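Putative cell adhesion protein (PDB 4H40) is a fimbrillin-like protein that probably serves as a pilus subunit in cell adhesion. Local coordinates at residues B[139-153]-B[173-185]. Numbering follows the deposited sequence.
Sequences YLLATDDRYTQTAMT and YLPPIINQTARMQ
Ala142 and Ile178 form an antiparallel hydrogen-bonded pair. Ala142 N gives to Ile178 O (2.9 Å) and Ile178 N to Ala142 O (3.1 Å). Gln180 N extends the pairing to Leu140 O (2.8 Å).

Gln180 also ties in the turn at 144-147. A bend at chi2 (-49°) folds its chain back, and NE2 can donate both to Asp144 OD2 (2.9 Å) and to Ile178 O (3.0 Å). At Ile178 O, NE2 and Ala142 N arrive from opposite faces of the carbonyl plane. Arg146 grips Asp144 side-on in a salt bridge, NE to OD1 and NH2 to OD2, each on the syn lone pair. Arg146 N bonds OD1 in an Asx turn. Gln180 NE2 meets OD2 on the anti side, 28° out of the carboxylate plane. The salt bridge would probably favour the charged form of Asp144. One water links Asp144 OD2 to Asn179 O, another Thr150 O to Pro176 O.

Apolar contacts flank the bonds. Ile178 CG2 packs on Asp144 CB and on Thr150 CG2 (3.7 Å). Ile177 CD1 meets Leu141 CB (3.7 Å).

The aliphatic part of Arg183 runs by the Tyr139 ring, with CG at its edge. The Tyr139 hydroxyl is hydrogen-bonded to His254.

Strand 141-142 pairs antiparallel with strands 113-121 and 177-190, while Tyr23 and Tyr24 of strand 23-24 touch Leu141, Thr150 and Pro176.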
ATOM      1  N   TYR B 139       2.507   4.556  24.738  1.00 44.10           N
ATOM      2  CA  TYR B 139       3.291   3.325  24.743  1.00 42.00           C
ATOM      3  C   TYR B 139       3.279   2.746  26.121  1.00 44.09           C
ATOM      4  O   TYR B 139       3.237   3.502  27.085  1.00 42.67           O
ATOM      5  CB  TYR B 139       4.741   3.555  24.284  1.00 40.94           C
ATOM      6  CG  TYR B 139       4.860   4.144  22.908  1.00 41.65           C
ATOM      7  CD1 TYR B 139       4.493   3.414  21.781  1.00 41.99           C
ATOM      8  CD2 TYR B 139       5.337   5.438  22.721  1.00 42.78           C
ATOM      9  CE1 TYR B 139       4.596   3.961  20.504  1.00 40.16           C
ATOM     10  CE2 TYR B 139       5.482   5.978  21.439  1.00 42.00           C
ATOM     11  CZ  TYR B 139       5.086   5.244  20.340  1.00 45.05           C
ATOM     12  OH  TYR B 139       5.175   5.797  19.095  1.00 48.73           O
ATOM     13  N   LEU B 140       3.278   1.404  26.214  1.00 42.26           N
ATOM     14  CA  LEU B 140       3.359   0.694  27.477  1.00 43.32           C
ATOM     15  C   LEU B 140       4.208  -0.533  27.316  1.00 47.01           C
ATOM     16  O   LEU B 140       3.869  -1.461  26.580  1.00 46.79           O
ATOM     17  CB  LEU B 140       2.004   0.328  28.108  1.00 44.66           C
ATOM     18  CG  LEU B 140       2.130  -0.460  29.422  1.00 51.18           C
ATOM     19  CD1 LEU B 140       2.223   0.449  30.643  1.00 52.19           C
ATOM     20  CD2 LEU B 140       1.039  -1.488  29.545  1.00 55.30           C
ATOM     21  N   LEU B 141       5.338  -0.508  28.008  1.00 44.88           N
ATOM     22  CA  LEU B 141       6.257  -1.621  28.093  1.00 45.26           C
ATOM     23  C   LEU B 141       5.866  -2.398  29.309  1.00 50.07           C
ATOM     24  O   LEU B 141       5.520  -1.797  30.325  1.00 52.02           O
ATOM     25  CB  LEU B 141       7.707  -1.146  28.195  1.00 45.29           C
ATOM     26  CG  LEU B 141       8.337  -0.448  26.999  1.00 48.39           C
ATOM     27  CD1 LEU B 141       9.722  -0.012  27.349  1.00 48.41           C
ATOM     28  CD2 LEU B 141       8.441  -1.373  25.808  1.00 49.85           C
ATOM     29  N   ALA B 142       5.852  -3.713  29.214  1.00 46.44           N
ATOM     30  CA  ALA B 142       5.439  -4.544  30.335  1.00 48.00           C
ATOM     31  C   ALA B 142       5.922  -5.979  30.174  1.00 52.36           C
ATOM     32  O   ALA B 142       6.530  -6.346  29.161  1.00 51.34           O
ATOM     33  CB  ALA B 142       3.910  -4.535  30.438  1.00 49.27           C
ATOM     34  N   THR B 143       5.631  -6.781  31.190  1.00 50.44           N
ATOM     35  CA  THR B 143       5.835  -8.220  31.263  1.00 51.17           C
ATOM     36  C   THR B 143       4.909  -8.849  30.212  1.00 56.30           C
ATOM     37  O   THR B 143       3.742  -8.459  30.109  1.00 55.31           O
ATOM     38  CB  THR B 143       5.492  -8.679  32.699  1.00 56.71           C
ATOM     39  OG1 THR B 143       6.356  -8.027  33.635  1.00 56.82           O
ATOM     40  CG2 THR B 143       5.577 -10.173  32.871  1.00 55.21           C
ATOM     41  N   ASP B 144       5.420  -9.779  29.414  1.00 54.98           N
ATOM     42  CA  ASP B 144       4.613 -10.433  28.393  1.00 54.88           C
ATOM     43  C   ASP B 144       4.765 -11.924  28.499  1.00 62.08           C
ATOM     44  O   ASP B 144       5.873 -12.441  28.336  1.00 62.00           O
ATOM     45  CB  ASP B 144       5.001  -9.952  26.996  1.00 54.59           C
ATOM     46  CG  ASP B 144       3.847  -9.879  26.031  1.00 59.99           C
ATOM     47  OD1 ASP B 144       3.215 -10.921  25.788  1.00 60.71           O
ATOM     48  OD2 ASP B 144       3.595  -8.784  25.497  1.00 66.39           O
ATOM     49  N   ASP B 145       3.654 -12.627  28.762  1.00 60.88           N
ATOM     50  CA  ASP B 145       3.680 -14.076  28.913  1.00 62.21           C
ATOM     51  C   ASP B 145       3.689 -14.794  27.555  1.00 66.48           C
ATOM     52  O   ASP B 145       3.853 -16.017  27.510  1.00 69.43           O
ATOM     53  CB  ASP B 145       2.506 -14.534  29.779  1.00 65.12           C
ATOM     54  CG  ASP B 145       2.703 -14.368  31.286  1.00 67.57           C
ATOM     55  OD1 ASP B 145       3.831 -14.014  31.711  1.00 63.12           O
ATOM     56  OD2 ASP B 145       1.725 -14.617  32.045  1.00 75.72           O
ATOM     57  N   ARG B 146       3.583 -14.034  26.452  1.00 59.75           N
ATOM     58  CA  ARG B 146       3.595 -14.604  25.105  1.00 59.01           C
ATOM     59  C   ARG B 146       4.989 -15.107  24.733  1.00 63.22           C
ATOM     60  O   ARG B 146       5.092 -16.008  23.907  1.00 65.34           O
ATOM     61  CB  ARG B 146       3.086 -13.591  24.059  1.00 52.64           C
ATOM     62  CG  ARG B 146       1.572 -13.416  24.081  1.00 44.31           C
ATOM     63  CD  ARG B 146       1.095 -12.247  23.222  1.00 53.14           C
ATOM     64  NE  ARG B 146       1.338 -10.947  23.860  1.00 56.36           N
ATOM     65  CZ  ARG B 146       0.755  -9.803  23.513  1.00 62.52           C
ATOM     66  NH1 ARG B 146      -0.143  -9.776  22.536  1.00 47.22           N
ATOM     67  NH2 ARG B 146       1.058  -8.681  24.145  1.00 43.81           N
ATOM     68  N   TYR B 147       6.051 -14.542  25.330  1.00 57.21           N
ATOM     69  CA  TYR B 147       7.436 -14.935  25.029  1.00 56.61           C
ATOM     70  C   TYR B 147       8.147 -15.315  26.293  1.00 61.69           C
ATOM     71  O   TYR B 147       7.880 -14.727  27.339  1.00 62.17           O
ATOM     72  CB  TYR B 147       8.206 -13.826  24.289  1.00 55.60           C
ATOM     73  CG  TYR B 147       7.358 -13.087  23.278  1.00 56.10           C
ATOM     74  CD1 TYR B 147       7.056 -13.655  22.045  1.00 57.67           C
ATOM     75  CD2 TYR B 147       6.780 -11.859  23.591  1.00 55.86           C
ATOM     76  CE1 TYR B 147       6.220 -13.009  21.136  1.00 57.29           C
ATOM     77  CE2 TYR B 147       5.938 -11.206  22.692  1.00 56.00           C
ATOM     78  CZ  TYR B 147       5.661 -11.786  21.464  1.00 66.16           C
ATOM     79  OH  TYR B 147       4.839 -11.141  20.568  1.00 71.08           O
ATOM     80  N   THR B 148       9.041 -16.304  26.214  1.00 58.84           N
ATOM     81  CA  THR B 148       9.753 -16.831  27.382  1.00 60.02           C
ATOM     82  C   THR B 148      10.701 -15.796  27.987  1.00 62.29           C
ATOM     83  O   THR B 148      10.814 -15.702  29.219  1.00 63.36           O
ATOM     84  CB  THR B 148      10.502 -18.133  27.032  1.00 72.80           C
ATOM     85  OG1 THR B 148      11.471 -17.882  26.013  1.00 75.99           O
ATOM     86  CG2 THR B 148       9.571 -19.240  26.574  1.00 73.75           C
ATOM     87  N   GLN B 149      11.355 -15.006  27.122  1.00 55.95           N
ATOM     88  CA  GLN B 149      12.347 -14.001  27.503  1.00 54.29           C
ATOM     89  C   GLN B 149      11.760 -12.903  28.418  1.00 56.16           C
ATOM     90  O   GLN B 149      12.453 -12.427  29.333  1.00 55.93           O
ATOM     91  CB  GLN B 149      12.961 -13.371  26.234  1.00 54.05           C
ATOM     92  CG  GLN B 149      13.859 -14.314  25.416  1.00 50.39           C
ATOM     93  CD  GLN B 149      13.140 -15.169  24.381  1.00 69.22           C
ATOM     94  OE1 GLN B 149      11.925 -15.058  24.135  1.00 64.71           O
ATOM     95  NE2 GLN B 149      13.899 -16.022  23.713  1.00 56.28           N
ATOM     96  N   THR B 150      10.478 -12.541  28.170  1.00 51.20           N
ATOM     97  CA  THR B 150       9.725 -11.464  28.812  1.00 50.74           C
ATOM     98  C   THR B 150       8.652 -11.968  29.803  1.00 57.15           C
ATOM     99  O   THR B 150       8.029 -11.156  30.503  1.00 56.58           O
ATOM    100  CB  THR B 150       9.071 -10.581  27.728  1.00 56.79           C
ATOM    101  OG1 THR B 150       8.108 -11.340  26.993  1.00 60.39           O
ATOM    102  CG2 THR B 150      10.076  -9.993  26.782  1.00 47.18           C
ATOM    103  N   ALA B 151       8.455 -13.297  29.883  1.00 55.61           N
ATOM    104  CA  ALA B 151       7.482 -13.939  30.778  1.00 55.28           C
ATOM    105  C   ALA B 151       7.785 -13.638  32.229  1.00 58.82           C
ATOM    106  O   ALA B 151       8.952 -13.437  32.599  1.00 60.37           O
ATOM    107  CB  ALA B 151       7.469 -15.439  30.550  1.00 57.63           C
HETATM  108  N   MSE B 152       6.714 -13.600  33.043  1.00 53.31           N
HETATM  109  CA  MSE B 152       6.722 -13.335  34.476  1.00 52.79           C
HETATM  110  C   MSE B 152       7.575 -14.359  35.215  1.00 62.19           C
HETATM  111  O   MSE B 152       7.528 -15.552  34.909  1.00 63.27           O
HETATM  112  CB  MSE B 152       5.281 -13.341  35.011  1.00 54.50           C
HETATM  113  CG  MSE B 152       5.181 -13.223  36.520  1.00 61.85           C
HETATM  114 SE   MSE B 152       3.361 -13.259  37.179  0.75 69.61          SE
HETATM  115  CE  MSE B 152       2.847 -15.033  36.589  1.00 67.52           C
ATOM    116  N   THR B 153       8.352 -13.879  36.193  1.00 61.73           N
ATOM    117  CA  THR B 153       9.223 -14.721  37.000  1.00 63.20           C
ATOM    118  C   THR B 153       8.866 -14.625  38.467  1.00 69.12           C
ATOM    119  O   THR B 153       8.184 -13.698  38.914  1.00 67.47           O
ATOM    120  CB  THR B 153      10.704 -14.369  36.770  1.00 71.56           C
ATOM    121  OG1 THR B 153      10.887 -12.950  36.825  1.00 77.51           O
ATOM    122  CG2 THR B 153      11.221 -14.907  35.456  1.00 67.83           C
ATOM    123  N   TYR B 173      16.800  -9.326  39.918  1.00 79.13           N
ATOM    124  CA  TYR B 173      17.140  -9.203  38.500  1.00 76.97           C
ATOM    125  C   TYR B 173      15.844  -9.215  37.667  1.00 74.52           C
ATOM    126  O   TYR B 173      15.095 -10.210  37.657  1.00 73.91           O
ATOM    127  CB  TYR B 173      18.134 -10.301  38.069  1.00 80.30           C
ATOM    128  CG  TYR B 173      19.517 -10.109  38.655  1.00 85.69           C
ATOM    129  CD1 TYR B 173      20.430  -9.233  38.068  1.00 88.05           C
ATOM    130  CD2 TYR B 173      19.915 -10.799  39.798  1.00 89.58           C
ATOM    131  CE1 TYR B 173      21.702  -9.042  38.609  1.00 93.34           C
ATOM    132  CE2 TYR B 173      21.188 -10.620  40.347  1.00 93.54           C
ATOM    133  CZ  TYR B 173      22.079  -9.736  39.751  1.00103.60           C
ATOM    134  OH  TYR B 173      23.344  -9.540  40.275  1.00107.22           O
ATOM    135  N   LEU B 174      15.567  -8.072  37.012  1.00 65.55           N
ATOM    136  CA  LEU B 174      14.359  -7.895  36.230  1.00 61.55           C
ATOM    137  C   LEU B 174      14.512  -8.475  34.857  1.00 63.21           C
ATOM    138  O   LEU B 174      15.550  -8.264  34.225  1.00 63.46           O
ATOM    139  CB  LEU B 174      13.957  -6.416  36.108  1.00 60.10           C
ATOM    140  CG  LEU B 174      13.664  -5.624  37.374  1.00 65.82           C
ATOM    141  CD1 LEU B 174      12.952  -4.376  37.026  1.00 64.18           C
ATOM    142  CD2 LEU B 174      12.816  -6.397  38.336  1.00 70.55           C
ATOM    143  N   PRO B 175      13.481  -9.188  34.348  1.00 57.69           N
ATOM    144  CA  PRO B 175      13.560  -9.663  32.966  1.00 56.95           C
ATOM    145  C   PRO B 175      13.329  -8.494  31.981  1.00 59.18           C
ATOM    146  O   PRO B 175      12.800  -7.451  32.393  1.00 60.73           O
ATOM    147  CB  PRO B 175      12.442 -10.715  32.886  1.00 59.01           C
ATOM    148  CG  PRO B 175      11.776 -10.737  34.256  1.00 63.98           C
ATOM    149  CD  PRO B 175      12.163  -9.494  34.944  1.00 58.63           C
ATOM    150  N   PRO B 176      13.742  -8.583  30.698  1.00 51.85           N
ATOM    151  CA  PRO B 176      13.443  -7.472  29.785  1.00 48.67           C
ATOM    152  C   PRO B 176      11.919  -7.336  29.583  1.00 50.41           C
ATOM    153  O   PRO B 176      11.167  -8.287  29.817  1.00 47.56           O
ATOM    154  CB  PRO B 176      14.173  -7.849  28.495  1.00 50.10           C
ATOM    155  CG  PRO B 176      14.364  -9.319  28.560  1.00 56.18           C
ATOM    156  CD  PRO B 176      14.405  -9.710  30.003  1.00 53.94           C
ATOM    157  N   ILE B 177      11.460  -6.122  29.223  1.00 47.75           N
ATOM    158  CA  ILE B 177      10.043  -5.846  28.987  1.00 45.41           C
ATOM    159  C   ILE B 177       9.846  -5.549  27.481  1.00 49.91           C
ATOM    160  O   ILE B 177      10.804  -5.373  26.744  1.00 53.04           O
ATOM    161  CB  ILE B 177       9.481  -4.762  29.954  1.00 47.35           C
ATOM    162  CG1 ILE B 177      10.260  -3.418  29.878  1.00 47.10           C
ATOM    163  CG2 ILE B 177       9.406  -5.311  31.394  1.00 47.32           C
ATOM    164  CD1 ILE B 177       9.830  -2.316  30.928  1.00 41.66           C
ATOM    165  N   ILE B 178       8.622  -5.582  27.013  1.00 44.93           N
ATOM    166  CA  ILE B 178       8.300  -5.444  25.595  1.00 42.47           C
ATOM    167  C   ILE B 178       6.995  -4.680  25.483  1.00 48.22           C
ATOM    168  O   ILE B 178       6.223  -4.622  26.453  1.00 50.55           O
ATOM    169  CB  ILE B 178       8.258  -6.877  24.957  1.00 45.27           C
ATOM    170  CG1 ILE B 178       8.153  -6.869  23.418  1.00 44.50           C
ATOM    171  CG2 ILE B 178       7.254  -7.821  25.653  1.00 45.54           C
ATOM    172  CD1 ILE B 178       8.663  -8.094  22.756  1.00 52.88           C
ATOM    173  N   ASN B 179       6.769  -4.066  24.319  1.00 44.34           N
ATOM    174  CA  ASN B 179       5.610  -3.224  23.997  1.00 43.67           C
ATOM    175  C   ASN B 179       4.298  -3.976  23.955  1.00 45.89           C
ATOM    176  O   ASN B 179       4.189  -5.036  23.330  1.00 44.84           O
ATOM    177  CB  ASN B 179       5.816  -2.540  22.657  1.00 45.48           C
ATOM    178  CG  ASN B 179       6.699  -1.349  22.759  1.00 58.66           C
ATOM    179  OD1 ASN B 179       6.302  -0.304  23.296  1.00 41.65           O
ATOM    180  ND2 ASN B 179       7.930  -1.520  22.318  1.00 55.32           N
ATOM    181  N   GLN B 180       3.285  -3.356  24.558  1.00 42.69           N
ATOM    182  CA  GLN B 180       1.930  -3.889  24.624  1.00 43.49           C
ATOM    183  C   GLN B 180       1.056  -3.308  23.549  1.00 49.67           C
ATOM    184  O   GLN B 180       0.001  -3.872  23.259  1.00 53.21           O
ATOM    185  CB  GLN B 180       1.319  -3.636  26.017  1.00 45.28           C
ATOM    186  CG  GLN B 180       2.084  -4.334  27.152  1.00 43.64           C
ATOM    187  CD  GLN B 180       2.360  -5.790  26.864  1.00 53.92           C
ATOM    188  OE1 GLN B 180       1.458  -6.628  26.838  1.00 54.02           O
ATOM    189  NE2 GLN B 180       3.601  -6.105  26.552  1.00 38.68           N
ATOM    190  N   THR B 181       1.518  -2.227  22.920  1.00 45.22           N
ATOM    191  CA  THR B 181       0.772  -1.547  21.871  1.00 45.26           C
ATOM    192  C   THR B 181       1.498  -1.598  20.529  1.00 50.41           C
ATOM    193  O   THR B 181       2.687  -1.921  20.453  1.00 50.18           O
ATOM    194  CB  THR B 181       0.487  -0.060  22.238  1.00 45.86           C
ATOM    195  OG1 THR B 181       1.657   0.696  22.068  1.00 45.94           O
ATOM    196  CG2 THR B 181       0.011   0.131  23.617  1.00 44.69           C
ATOM    197  N   ALA B 182       0.780  -1.216  19.473  1.00 45.87           N
ATOM    198  CA  ALA B 182       1.359  -1.064  18.163  1.00 44.69           C
ATOM    199  C   ALA B 182       1.925   0.345  18.092  1.00 48.91           C
ATOM    200  O   ALA B 182       1.627   1.184  18.956  1.00 50.30           O
ATOM    201  CB  ALA B 182       0.286  -1.277  17.100  1.00 46.17           C
ATOM    202  N   ARG B 183       2.733   0.617  17.080  1.00 43.53           N
ATOM    203  CA  ARG B 183       3.320   1.921  16.850  1.00 41.12           C
ATOM    204  C   ARG B 183       3.153   2.293  15.398  1.00 43.02           C
ATOM    205  O   ARG B 183       3.355   1.458  14.520  1.00 45.09           O
ATOM    206  CB  ARG B 183       4.800   1.904  17.238  1.00 38.87           C
ATOM    207  CG  ARG B 183       5.491   3.237  17.008  1.00 43.09           C
ATOM    208  CD  ARG B 183       6.927   3.200  17.436  1.00 44.44           C
ATOM    209  NE  ARG B 183       7.723   4.119  16.642  1.00 50.57           N
ATOM    210  CZ  ARG B 183       8.453   5.100  17.152  1.00 75.33           C
ATOM    211  NH1 ARG B 183       8.501   5.287  18.469  1.00 68.92           N
ATOM    212  NH2 ARG B 183       9.155   5.896  16.353  1.00 58.21           N
HETATM  213  N   MSE B 184       2.782   3.540  15.137  1.00 36.03           N
HETATM  214  CA  MSE B 184       2.677   4.078  13.785  1.00 33.80           C
HETATM  215  C   MSE B 184       3.663   5.224  13.681  1.00 39.91           C
HETATM  216  O   MSE B 184       3.810   6.000  14.631  1.00 40.20           O
HETATM  217  CB  MSE B 184       1.258   4.508  13.422  1.00 35.37           C
HETATM  218  CG  MSE B 184       0.313   3.331  13.310  1.00 43.26           C
HETATM  219 SE   MSE B 184      -1.458   3.736  12.606  0.75 53.64          SE
HETATM  220  CE  MSE B 184      -1.080   3.466  10.740  1.00 50.43           C
ATOM    221  N   GLN B 185       4.416   5.275  12.577  1.00 35.52           N
ATOM    222  CA  GLN B 185       5.358   6.337  12.347  1.00 34.47           C
ATOM    223  C   GLN B 185       5.205   6.870  10.938  1.00 41.36           C
ATOM    224  O   GLN B 185       5.062   6.098  10.007  1.00 42.50           O
ATOM    225  CB  GLN B 185       6.769   5.852  12.594  1.00 35.36           C
ATOM    226  CG  GLN B 185       7.747   6.977  12.543  1.00 43.73           C
ATOM    227  CD  GLN B 185       9.126   6.475  12.667  1.00 55.62           C
ATOM    228  OE1 GLN B 185       9.665   6.390  13.762  1.00 57.04           O
ATOM    229  NE2 GLN B 185       9.728   6.156  11.546  1.00 37.23           N
TER
HETATM  230  O   HOH W   1       3.670  -0.215  23.680  1.00 40.21           O
HETATM  231  O   HOH W   2       4.254  -7.735  22.875  1.00 48.93           O
HETATM  232  O   HOH W   3      -0.827  -6.382  24.014  1.00 50.18           O
HETATM  233  O   HOH W   4       9.615  -9.263  31.682  1.00 65.14           O